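Local structure of PrgA (Enterococcus faecalis, 6Z9K) at residues L76-T81 against E232-K237; E82-V87 against S94-S99; R168-N173 against I212-Y217. The protein is a cell-wall-anchored surface protein that extends far outside the cell and protects against unwanted conjugation by surface exclusion; this piece is its CAP domain. One frame throughout, in Å; residues are numbered along the deposited sequence.

Contact 1. Residues L76-T81 against E232-K237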
loop_
_atom_site.group_PDB
_atom_site.type_symbol
_atom_site.label_atom_id
_atom_site.label_comp_id
_atom_site.label_asym_id
_atom_site.label_seq_id
_atom_site.Cartn_x
_atom_site.Cartn_y
_atom_site.Cartn_z
ATOM N N LEU A 76 -8.522 1.934 -6.198
ATOM C CA LEU A 76 -7.853 1.326 -5.034
ATOM C C LEU A 76 -6.347 1.548 -5.132
ATOM O O LEU A 76 -5.756 1.953 -4.125
ATOM C CB LEU A 76 -8.203 -0.151 -4.965
ATOM C CG LEU A 76 -7.861 -0.840 -3.653
ATOM C CD1 LEU A 76 -8.711 -0.297 -2.515
ATOM C CD2 LEU A 76 -7.938 -2.360 -3.785
ATOM N N SER A 77 -5.765 1.329 -6.302
ATOM C CA SER A 77 -4.306 1.491 -6.502
ATOM C C SER A 77 -3.934 2.982 -6.447
ATOM O O SER A 77 -2.923 3.290 -5.809
ATOM C CB SER A 77 -3.865 0.883 -7.801
ATOM O OG SER A 77 -3.813 -0.541 -7.692
ATOM N N VAL A 78 -4.743 3.834 -7.049
ATOM C CA VAL A 78 -4.412 5.277 -7.082
ATOM C C VAL A 78 -4.499 5.807 -5.658
ATOM O O VAL A 78 -3.624 6.607 -5.248
ATOM C CB VAL A 78 -5.294 6.071 -8.055
ATOM C CG1 VAL A 78 -5.094 7.550 -7.819
ATOM C CG2 VAL A 78 -5.032 5.699 -9.494
ATOM N N TYR A 79 -5.523 5.426 -4.884
ATOM C CA TYR A 79 -5.703 5.918 -3.496
ATOM C C TYR A 79 -4.454 5.628 -2.666
ATOM O O TYR A 79 -3.854 6.489 -2.006
ATOM C CB TYR A 79 -6.892 5.227 -2.856
ATOM C CG TYR A 79 -6.959 5.417 -1.374
ATOM C CD1 TYR A 79 -7.438 6.587 -0.808
ATOM C CD2 TYR A 79 -6.538 4.445 -0.514
ATOM C CE1 TYR A 79 -7.504 6.760 0.562
ATOM C CE2 TYR A 79 -6.575 4.600 0.858
ATOM C CZ TYR A 79 -7.048 5.770 1.423
ATOM O OH TYR A 79 -7.139 5.912 2.788
ATOM N N THR A 80 -3.976 4.389 -2.807
ATOM C CA THR A 80 -2.845 3.884 -2.007
ATOM C C THR A 80 -1.540 4.537 -2.466
ATOM O O THR A 80 -0.751 4.985 -1.641
ATOM C CB THR A 80 -2.741 2.372 -2.153
ATOM O OG1 THR A 80 -4.007 1.756 -1.878
ATOM C CG2 THR A 80 -1.653 1.815 -1.258
ATOM N N THR A 81 -1.392 4.677 -3.767
ATOM C CA THR A 81 -0.159 5.219 -4.364
ATOM C C THR A 81 -0.073 6.697 -4.009
ATOM O O THR A 81 1.039 7.219 -3.779
ATOM C CB THR A 81 -0.073 4.892 -5.853
ATOM O OG1 THR A 81 -0.205 3.467 -6.040
ATOM C CG2 THR A 81 1.276 5.312 -6.381
ATOM N N GLU A 232 0.507 6.206 -15.019
ATOM C CA GLU A 232 0.382 7.611 -14.574
ATOM C C GLU A 232 0.920 7.698 -13.144
ATOM O O GLU A 232 0.457 6.921 -12.291
ATOM C CB GLU A 232 -1.078 8.041 -14.618
ATOM C CG GLU A 232 -1.276 9.486 -14.179
ATOM C CD GLU A 232 -1.746 10.461 -15.248
ATOM O OE1 GLU A 232 -2.022 9.995 -16.375
ATOM O OE2 GLU A 232 -1.845 11.698 -14.957
ATOM N N VAL A 233 1.780 8.673 -12.872
ATOM C CA VAL A 233 2.211 8.960 -11.484
ATOM C C VAL A 233 1.014 9.478 -10.674
ATOM O O VAL A 233 0.364 10.476 -11.116
ATOM C CB VAL A 233 3.403 9.932 -11.465
ATOM C CG1 VAL A 233 3.782 10.274 -10.049
ATOM C CG2 VAL A 233 4.595 9.360 -12.198
ATOM N N ALA A 234 0.722 8.834 -9.541
ATOM C CA ALA A 234 -0.405 9.175 -8.658
ATOM C C ALA A 234 0.100 10.275 -7.723
ATOM O O ALA A 234 1.103 10.108 -7.109
ATOM C CB ALA A 234 -0.854 7.968 -7.878
ATOM N N SER A 235 -0.531 11.415 -7.715
ATOM C CA SER A 235 -0.055 12.570 -6.909
ATOM C C SER A 235 -1.259 13.302 -6.325
ATOM O O SER A 235 -2.147 13.673 -7.102
ATOM C CB SER A 235 0.769 13.478 -7.781
ATOM O OG SER A 235 1.222 14.593 -7.025
ATOM N N MET A 236 -1.293 13.482 -5.017
ATOM C CA MET A 236 -2.302 14.336 -4.343
ATOM C C MET A 236 -1.581 15.595 -3.847
ATOM O O MET A 236 -0.399 15.503 -3.539
ATOM C CB MET A 236 -2.944 13.595 -3.161
ATOM C CG MET A 236 -1.987 13.389 -2.012
ATOM S SD MET A 236 -2.478 12.242 -0.713
ATOM C CE MET A 236 -4.231 12.491 -0.645
ATOM N N LYS A 237 -2.280 16.729 -3.696
ATOM C CA LYS A 237 -1.652 17.940 -3.092
ATOM C C LYS A 237 -1.317 17.607 -1.644
ATOM O O LYS A 237 -2.148 16.947 -1.016
ATOM C CB LYS A 237 -2.572 19.157 -3.204
ATOM C CG LYS A 237 -2.283 20.068 -4.391
ATOM C CD LYS A 237 -1.842 21.470 -3.974
ATOM C CE LYS A 237 -1.269 22.301 -5.103
ATOM N NZ LYS A 237 -2.324 23.057 -5.826
#
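V78 and A234 bring the two backbones nearest to each other, with 5.8 Å between the CA of V78 and the CA of A234. One partner is the middle of helix 70-90; the other leaves the short strand 232-233 and runs on as an irregular chain beside the helix. The CB of A234 points at the helix and meets one side of T81, 3.7 Å from its CG2 and 3.8 Å from its CB. CG1 of V78 comes more loosely to the same CB of A234, at 4.3 Å. T81 suits its place by dividing its two branches. With CG2 anti to the backbone N (OG1 at chi1 -55°), the methyl goes to A234, while OG1 stays on the helix and donates to S77 O over 2.7 Å, from above the plane of that carbonyl. S77 O also receives the backbone N-H of T81, so two bonds grip it. A small, smooth alanine lets the chain come close to the helix. What meets across the contact is carbon, and no hydrogen bond crosses between the segments: the buried hydroxyl of T81 is satisfied within its own helix turn, and the residue turns its methyl to A234.

Contact 2. Residues E82-V87 against S94-S99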
loop_
_atom_site.group_PDB
_atom_site.type_symbol
_atom_site.label_atom_id
_atom_site.label_comp_id
_atom_site.label_asym_id
_atom_site.label_seq_id
_atom_site.Cartn_x
_atom_site.Cartn_y
_atom_site.Cartn_z
ATOM N N GLU A 82 -1.184 7.399 -3.975
ATOM C CA GLU A 82 -1.158 8.836 -3.574
ATOM C C GLU A 82 -0.615 8.938 -2.161
ATOM O O GLU A 82 0.218 9.834 -1.889
ATOM C CB GLU A 82 -2.559 9.422 -3.646
ATOM C CG GLU A 82 -3.003 9.784 -5.062
ATOM C CD GLU A 82 -4.428 10.283 -5.153
ATOM O OE1 GLU A 82 -5.144 10.207 -4.145
ATOM O OE2 GLU A 82 -4.813 10.723 -6.255
ATOM N N LEU A 83 -1.124 8.111 -1.240
ATOM C CA LEU A 83 -0.645 8.222 0.148
ATOM C C LEU A 83 0.855 7.926 0.213
ATOM O O LEU A 83 1.594 8.669 0.923
ATOM C CB LEU A 83 -1.389 7.240 1.057
ATOM C CG LEU A 83 -2.877 7.513 1.184
ATOM C CD1 LEU A 83 -3.519 6.494 2.158
ATOM C CD2 LEU A 83 -3.165 8.927 1.608
ATOM N N LEU A 84 1.303 6.871 -0.431
ATOM C CA LEU A 84 2.718 6.484 -0.339
ATOM C C LEU A 84 3.605 7.505 -1.060
ATOM O O LEU A 84 4.692 7.820 -0.543
ATOM C CB LEU A 84 2.901 5.068 -0.870
ATOM C CG LEU A 84 4.301 4.517 -0.725
ATOM C CD1 LEU A 84 4.793 4.536 0.736
ATOM C CD2 LEU A 84 4.352 3.089 -1.283
ATOM N N ASN A 85 3.186 7.983 -2.205
ATOM C CA ASN A 85 3.975 8.968 -2.990
ATOM C C ASN A 85 4.116 10.262 -2.180
ATOM O O ASN A 85 5.149 10.936 -2.327
ATOM C CB ASN A 85 3.378 9.302 -4.345
ATOM C CG ASN A 85 3.766 8.309 -5.415
ATOM O OD1 ASN A 85 4.752 7.591 -5.208
ATOM N ND2 ASN A 85 3.078 8.368 -6.565
ATOM N N ASP A 86 3.129 10.618 -1.382
ATOM C CA ASP A 86 3.213 11.845 -0.556
ATOM C C ASP A 86 4.438 11.689 0.360
ATOM O O ASP A 86 5.225 12.622 0.476
ATOM C CB ASP A 86 1.879 12.085 0.124
ATOM C CG ASP A 86 1.854 13.265 1.080
ATOM O OD1 ASP A 86 2.050 14.364 0.592
ATOM O OD2 ASP A 86 1.642 13.054 2.297
ATOM N N VAL A 87 4.594 10.543 1.005
ATOM C CA VAL A 87 5.725 10.290 1.918
ATOM C C VAL A 87 6.995 10.220 1.075
ATOM O O VAL A 87 8.007 10.835 1.390
ATOM C CB VAL A 87 5.479 8.990 2.690
ATOM C CG1 VAL A 87 6.651 8.581 3.532
ATOM C CG2 VAL A 87 4.231 9.118 3.530
ATOM N N SER A 94 11.945 8.229 -5.622
ATOM C CA SER A 94 11.231 8.146 -6.902
ATOM C C SER A 94 9.743 8.002 -6.623
ATOM O O SER A 94 9.364 7.311 -5.613
ATOM C CB SER A 94 11.782 6.979 -7.729
ATOM O OG SER A 94 11.706 5.756 -6.966
ATOM N N GLN A 95 8.922 8.568 -7.484
ATOM C CA GLN A 95 7.447 8.586 -7.404
ATOM C C GLN A 95 6.903 7.369 -8.144
ATOM O O GLN A 95 7.493 6.974 -9.142
ATOM C CB GLN A 95 6.916 9.857 -8.049
ATOM C CG GLN A 95 7.320 11.108 -7.308
ATOM C CD GLN A 95 6.766 11.060 -5.919
ATOM O OE1 GLN A 95 7.457 10.608 -5.002
ATOM N NE2 GLN A 95 5.516 11.471 -5.780
ATOM N N LEU A 96 5.829 6.790 -7.661
ATOM C CA LEU A 96 5.280 5.531 -8.217
ATOM C C LEU A 96 4.133 5.842 -9.157
ATOM O O LEU A 96 3.340 6.721 -8.889
ATOM C CB LEU A 96 4.832 4.614 -7.080
ATOM C CG LEU A 96 5.850 4.442 -5.950
ATOM C CD1 LEU A 96 5.261 3.757 -4.752
ATOM C CD2 LEU A 96 7.076 3.680 -6.390
ATOM N N SER A 97 4.055 5.059 -10.225
ATOM C CA SER A 97 2.956 5.055 -11.198
ATOM C C SER A 97 1.962 3.981 -10.799
ATOM O O SER A 97 2.360 3.067 -10.053
ATOM C CB SER A 97 3.465 4.827 -12.589
ATOM O OG SER A 97 4.046 3.543 -12.745
ATOM N N VAL A 98 0.739 4.117 -11.312
ATOM C CA VAL A 98 -0.258 3.043 -11.426
ATOM C C VAL A 98 -0.469 2.797 -12.912
ATOM O O VAL A 98 -0.645 3.743 -13.668
ATOM C CB VAL A 98 -1.543 3.442 -10.712
ATOM C CG1 VAL A 98 -2.609 2.390 -10.940
ATOM C CG2 VAL A 98 -1.269 3.618 -9.237
ATOM N N SER A 99 -0.431 1.539 -13.319
ATOM C CA SER A 99 -0.647 1.158 -14.732
ATOM C C SER A 99 -1.551 -0.050 -14.829
ATOM O O SER A 99 -1.711 -0.748 -13.836
ATOM C CB SER A 99 0.684 0.884 -15.373
ATOM O OG SER A 99 1.328 -0.148 -14.692
#
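N85, on the helix, reaches across to the backbone of L96 and takes hold of both its N and its O. Its CB faces the end of the Q95 side chain, which bends back over the helix and covers this part of the asparagine. With CG beside the backbone N and anti to the carbonyl carbon (chi1 -84°), the amide extends toward the loop that leads into strand 97-98. OD1 accepts the N-H of L96 at 2.8 Å, an almost straight bond at 163°, though the donor lies somewhat tilted from the plane of the amide carbonyl. The same OD1 rests on the CG of L96 at 3.4 Å. At the other corner, ND2 donates to L96 O over 2.9 Å, equally straight at 164°; here the acceptor lies in the amide plane of N85, and the hydrogen arrives on a lone pair of L96 O. ND2 has a further partner in A234 O, on the chain beyond strand 232-233. Beside this polar grip, L84 adds an apolar one: its CD2 touches CD1 of L96 at 3.6 Å, and L197 of strand 196-202 packs against both leucines. An asparagine fits because its short amide offers an acceptor and a donor side by side, much as the edge of a strand does. Three hydrogen bonds to backbone atoms hold this buried group and fix which way its amide is turned, tying the helix at once to two separate parts of the chain.

Contact 3. Residues R168-N173 against I212-Y217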
loop_
_atom_site.group_PDB
_atom_site.type_symbol
_atom_site.label_atom_id
_atom_site.label_comp_id
_atom_site.label_asym_id
_atom_site.label_seq_id
_atom_site.Cartn_x
_atom_site.Cartn_y
_atom_site.Cartn_z
ATOM N N ARG A 168 -4.907 2.895 4.928
ATOM C CA ARG A 168 -4.087 3.938 5.573
ATOM C C ARG A 168 -3.503 3.369 6.872
ATOM O O ARG A 168 -2.359 3.679 7.171
ATOM C CB ARG A 168 -4.912 5.192 5.827
ATOM C CG ARG A 168 -4.044 6.340 6.327
ATOM C CD ARG A 168 -4.931 7.520 6.718
ATOM N NE ARG A 168 -4.157 8.698 7.091
ATOM C CZ ARG A 168 -3.711 8.993 8.306
ATOM N NH1 ARG A 168 -3.958 8.231 9.333
ATOM N NH2 ARG A 168 -3.033 10.112 8.510
ATOM N N LYS A 169 -4.254 2.619 7.658
ATOM C CA LYS A 169 -3.795 2.058 8.952
ATOM C C LYS A 169 -2.625 1.123 8.657
ATOM O O LYS A 169 -1.629 1.145 9.380
ATOM C CB LYS A 169 -4.930 1.311 9.677
ATOM C CG LYS A 169 -4.538 0.890 11.083
ATOM C CD LYS A 169 -5.716 0.345 11.840
ATOM C CE LYS A 169 -5.293 -0.489 13.034
ATOM N NZ LYS A 169 -6.427 -1.326 13.550
ATOM N N MET A 170 -2.756 0.298 7.619
ATOM C CA MET A 170 -1.659 -0.603 7.197
ATOM C C MET A 170 -0.399 0.187 6.853
ATOM O O MET A 170 0.689 -0.172 7.327
ATOM C CB MET A 170 -2.116 -1.465 6.009
ATOM C CG MET A 170 -1.032 -2.329 5.464
ATOM S SD MET A 170 -1.599 -3.133 3.952
ATOM C CE MET A 170 -3.288 -2.577 3.934
ATOM N N LEU A 171 -0.504 1.264 6.084
ATOM C CA LEU A 171 0.707 2.046 5.750
ATOM C C LEU A 171 1.288 2.664 7.012
ATOM O O LEU A 171 2.503 2.684 7.131
ATOM C CB LEU A 171 0.359 3.123 4.711
ATOM C CG LEU A 171 0.001 2.606 3.314
ATOM C CD1 LEU A 171 -0.511 3.734 2.425
ATOM C CD2 LEU A 171 1.181 1.883 2.682
ATOM N N VAL A 172 0.450 3.194 7.896
ATOM C CA VAL A 172 0.922 3.847 9.153
ATOM C C VAL A 172 1.702 2.804 9.935
ATOM O O VAL A 172 2.775 3.120 10.466
ATOM C CB VAL A 172 -0.249 4.449 9.932
ATOM C CG1 VAL A 172 0.063 4.771 11.356
ATOM C CG2 VAL A 172 -0.807 5.663 9.202
ATOM N N ASN A 173 1.162 1.607 10.020
ATOM C CA ASN A 173 1.790 0.542 10.833
ATOM C C ASN A 173 3.099 0.092 10.201
ATOM O O ASN A 173 4.045 -0.208 10.993
ATOM C CB ASN A 173 0.813 -0.620 11.032
ATOM C CG ASN A 173 -0.235 -0.321 12.079
ATOM O OD1 ASN A 173 -0.140 0.648 12.847
ATOM N ND2 ASN A 173 -1.248 -1.188 12.092
ATOM N N ILE A 212 -4.698 -7.537 2.183
ATOM C CA ILE A 212 -4.316 -6.428 1.276
ATOM C C ILE A 212 -2.918 -6.730 0.770
ATOM O O ILE A 212 -1.987 -6.854 1.578
ATOM C CB ILE A 212 -4.327 -5.097 2.027
ATOM C CG1 ILE A 212 -5.682 -4.852 2.707
ATOM C CG2 ILE A 212 -3.897 -3.996 1.040
ATOM C CD1 ILE A 212 -5.688 -3.687 3.700
ATOM N N HIS A 213 -2.757 -6.766 -0.545
ATOM C CA HIS A 213 -1.457 -7.021 -1.209
ATOM C C HIS A 213 -0.983 -5.707 -1.845
ATOM O O HIS A 213 -1.617 -5.253 -2.795
ATOM C CB HIS A 213 -1.600 -8.097 -2.319
ATOM C CG HIS A 213 -2.228 -9.398 -1.910
ATOM N ND1 HIS A 213 -1.482 -10.556 -1.727
ATOM C CD2 HIS A 213 -3.521 -9.762 -1.724
ATOM C CE1 HIS A 213 -2.301 -11.552 -1.385
ATOM N NE2 HIS A 213 -3.549 -11.093 -1.385
ATOM N N ILE A 214 0.085 -5.133 -1.309
ATOM C CA ILE A 214 0.737 -3.967 -1.938
ATOM C C ILE A 214 1.935 -4.488 -2.729
ATOM O O ILE A 214 2.870 -5.007 -2.165
ATOM C CB ILE A 214 1.110 -2.905 -0.884
ATOM C CG1 ILE A 214 -0.141 -2.387 -0.164
ATOM C CG2 ILE A 214 1.907 -1.786 -1.578
ATOM C CD1 ILE A 214 0.115 -1.246 0.848
ATOM N N ILE A 215 1.830 -4.389 -4.050
ATOM C CA ILE A 215 2.813 -4.898 -5.033
ATOM C C ILE A 215 3.572 -3.696 -5.620
ATOM O O ILE A 215 2.936 -2.777 -6.113
ATOM C CB ILE A 215 2.115 -5.763 -6.092
ATOM C CG1 ILE A 215 1.246 -6.865 -5.450
ATOM C CG2 ILE A 215 3.190 -6.295 -7.021
ATOM C CD1 ILE A 215 1.930 -7.691 -4.435
ATOM N N SER A 216 4.880 -3.643 -5.460
ATOM C CA SER A 216 5.642 -2.470 -5.982
ATOM C C SER A 216 7.022 -2.903 -6.440
ATOM O O SER A 216 7.538 -3.937 -6.000
ATOM C CB SER A 216 5.696 -1.384 -4.943
ATOM O OG SER A 216 6.308 -1.821 -3.749
ATOM N N TYR A 217 7.593 -2.174 -7.394
ATOM C CA TYR A 217 8.838 -2.597 -8.060
ATOM C C TYR A 217 9.330 -1.445 -8.926
ATOM O O TYR A 217 8.573 -0.463 -9.178
ATOM C CB TYR A 217 8.561 -3.839 -8.940
ATOM C CG TYR A 217 7.405 -3.633 -9.885
ATOM C CD1 TYR A 217 7.543 -3.009 -11.130
ATOM C CD2 TYR A 217 6.115 -4.062 -9.517
ATOM C CE1 TYR A 217 6.446 -2.773 -11.954
ATOM C CE2 TYR A 217 5.019 -3.778 -10.316
ATOM C CZ TYR A 217 5.179 -3.187 -11.558
ATOM O OH TYR A 217 4.125 -2.922 -12.404
#
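In the alpha-beta-alpha sandwich of the CAP domain, M170 and L171 of helix 160-176 pack on I212 and I214 of strand 211-217, the central strand of the three-stranded antiparallel sheet. The axes of the two short segments approach to 11.0 Å and make an angle of 61°, a separation spanned by side chains. M170 stands over the strand. Two extended torsions, chi1 at 176° and the one after it, carry its chain straight out from the helix and set SD against I212, 3.8 Å from the CG2 and 3.9 Å from the CB of that isoleucine. The same sulfur lies 4.0 Å from CD1 of I214, so it bridges two isoleucines that face the helix from the same side of the strand. The terminal methyl of M170 is modelled doubtfully close to I212, and its exact position should not be relied on. L171 comes across the side chain of I214 at a slant, its CD2 meeting CD1 of I214 at 3.8 Å. Flexible methionine and branched leucine fit their shapes to the beta-branched isoleucines, which suit an extended strand, and the interface is held by dispersion with no hydrogen bond across it. Around it, I212 also touches V199 and I214 touches L197 on the neighbouring strand 196-202. Helix 70-90 joins the same layer, with L83 on L171 and T80 on I214, while H213 and I215 face helix 100-112 on the other side of the sheet.

Contacts 1 and 2 are next to each other on helix 70-90, their centres 6 Å apart. ND2 of N85 in contact 2 donates to O of A234 in contact 1 at 2.7 Å, and the strands they reach are paired: E232 O lies 3.0 Å from V98 N. Contact 3 lies about 13 Å from contact 1 and about 12 Å from contact 2, centre to centre. The same helix bridges to it, through L83 CB at 3.9 Å from L171 CD1 and T80 CG2 at 4.1 Å from I214 CD1. Contact 3 is also nearer the magnesium ion bound at L146 and H185: the M170 side chain is about 8 Å from the ion, that of L84 about 13 Å.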